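Side-chain contact in uncharacterized protein (Bacteroides ovatus, PDB 4DQA), which is of unknown function but probably binds carbohydrate through a concanavalin A-like lectin domain that follows an N-terminal BT_3987-like domain: residues Leu204-Ala207 and Asn211-Val214. Sequence-based numbering, arbitrary orientation.
Sequences LEVA and NYRV
Glu205 OE2 and Asn211 ND2 are joined across the hairpin by one water, which donates to OE2 of Glu205 at 2.7 Å and accepts from ND2 of Asn211 at 2.8 Å. Thr199 OG1 is the second hydrogen-bond partner of OE2. Glu205 OE1 is salt-bridged to Arg190, which leaves both carboxylate oxygens engaged and probably stabilises the negative charge. Arg213, its partner in a non-hydrogen-bonded antiparallel pair, contributes only its aliphatic base, CB lying 4.0 Å from Glu205 CB; its guanidinium turns away and NH1 donates in plane to Val214 O.

Val206 and Tyr212 form the adjoining hydrogen-bonded antiparallel pair, with Val206 N to Tyr212 O at 3.0 Å and a more bent return bond from Tyr212 N to Val206 O (144° at the hydrogen). Beyond the pairs, Val214 N donates to Leu204 O with an N-H...O angle of 168°. Tyr212 CG lies between the backbone N and the carbonyl carbon (chi1 67°), which brings the ring back against Val206; CG1 of Val206 sits over one face on the CD1-CE1 side, a tight 3.2 Å from Tyr212 CE1. Leu204 CB meets Val214 CG2 at 3.9 Å.

This hairpin belongs to the lectin-like domain: strand 187-190 pairs with the edge of 203-208 opposite to 212-213, while Leu204, Val206, Tyr212 and Val214 pack on strands 223-231, 236-241 and 244-250, where Thr237 OG1 is hydrogen-bonded to Tyr212 OH.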
loop_
_atom_site.group_PDB
_atom_site.type_symbol
_atom_site.label_atom_id
_atom_site.label_comp_id
_atom_site.label_asym_id
_atom_site.label_seq_id
_atom_site.Cartn_x
_atom_site.Cartn_y
_atom_site.Cartn_z
ATOM N N LEU A 204 -11.807 9.627 -18.585
ATOM C CA LEU A 204 -10.442 9.986 -18.236
ATOM C C LEU A 204 -9.624 10.334 -19.453
ATOM O O LEU A 204 -9.701 9.683 -20.489
ATOM C CB LEU A 204 -9.731 8.816 -17.583
ATOM C CG LEU A 204 -9.889 8.588 -16.116
ATOM C CD1 LEU A 204 -9.260 7.242 -15.804
ATOM C CD2 LEU A 204 -9.193 9.699 -15.324
ATOM N N GLU A 205 -8.805 11.353 -19.320
ATOM C CA GLU A 205 -8.063 11.908 -20.433
ATOM C C GLU A 205 -6.792 12.539 -19.949
ATOM O O GLU A 205 -6.757 13.148 -18.880
ATOM C CB GLU A 205 -8.910 12.978 -21.140
ATOM C CG GLU A 205 -8.247 13.667 -22.307
ATOM C CD GLU A 205 -9.190 14.625 -23.027
ATOM O OE1 GLU A 205 -9.722 15.572 -22.378
ATOM O OE2 GLU A 205 -9.405 14.442 -24.248
ATOM N N VAL A 206 -5.729 12.386 -20.736
ATOM C CA VAL A 206 -4.542 13.193 -20.565
ATOM C C VAL A 206 -4.466 14.265 -21.644
ATOM O O VAL A 206 -4.741 14.017 -22.813
ATOM C CB VAL A 206 -3.273 12.335 -20.494
ATOM C CG1 VAL A 206 -3.088 11.528 -21.727
ATOM C CG2 VAL A 206 -2.068 13.218 -20.292
ATOM N N ALA A 207 -4.144 15.484 -21.232
ATOM C CA ALA A 207 -4.119 16.620 -22.139
ATOM C C ALA A 207 -2.905 17.495 -21.902
ATOM O O ALA A 207 -2.210 17.344 -20.908
ATOM C CB ALA A 207 -5.420 17.441 -21.975
ATOM N N ASN A 211 -2.545 14.576 -26.448
ATOM C CA ASN A 211 -3.674 14.053 -25.688
ATOM C C ASN A 211 -4.150 12.688 -26.136
ATOM O O ASN A 211 -3.954 12.300 -27.295
ATOM C CB ASN A 211 -4.846 15.034 -25.767
ATOM C CG ASN A 211 -5.427 15.123 -27.156
ATOM O OD1 ASN A 211 -4.975 15.918 -27.987
ATOM N ND2 ASN A 211 -6.415 14.288 -27.430
ATOM N N TYR A 212 -4.756 11.957 -25.212
ATOM C CA TYR A 212 -5.530 10.775 -25.543
ATOM C C TYR A 212 -6.440 10.450 -24.382
ATOM O O TYR A 212 -6.307 11.020 -23.302
ATOM C CB TYR A 212 -4.634 9.581 -25.898
ATOM C CG TYR A 212 -3.805 9.006 -24.762
ATOM C CD1 TYR A 212 -2.600 9.587 -24.392
ATOM C CD2 TYR A 212 -4.205 7.854 -24.101
ATOM C CE1 TYR A 212 -1.825 9.047 -23.365
ATOM C CE2 TYR A 212 -3.434 7.301 -23.065
ATOM C CZ TYR A 212 -2.253 7.909 -22.703
ATOM O OH TYR A 212 -1.480 7.348 -21.696
ATOM N N ARG A 213 -7.380 9.547 -24.608
ATOM C CA ARG A 213 -8.413 9.256 -23.630
ATOM C C ARG A 213 -8.822 7.796 -23.610
ATOM O O ARG A 213 -8.506 7.021 -24.531
ATOM C CB ARG A 213 -9.640 10.129 -23.907
ATOM C CG ARG A 213 -10.313 9.835 -25.239
ATOM C CD ARG A 213 -11.614 10.622 -25.316
ATOM N NE ARG A 213 -12.318 10.575 -26.592
ATOM C CZ ARG A 213 -13.060 9.550 -26.997
ATOM N NH1 ARG A 213 -13.131 8.440 -26.244
ATOM N NH2 ARG A 213 -13.695 9.620 -28.174
ATOM N N VAL A 214 -9.507 7.409 -22.543
ATOM C CA VAL A 214 -10.048 6.066 -22.425
ATOM C C VAL A 214 -11.339 5.878 -23.238
ATOM O O VAL A 214 -11.783 6.803 -23.928
ATOM C CB VAL A 214 -10.289 5.691 -20.962
ATOM C CG1 VAL A 214 -8.968 5.805 -20.193
ATOM C CG2 VAL A 214 -11.368 6.591 -20.335
HETATM O O HOH W 1 -8.247 12.731 -25.969
#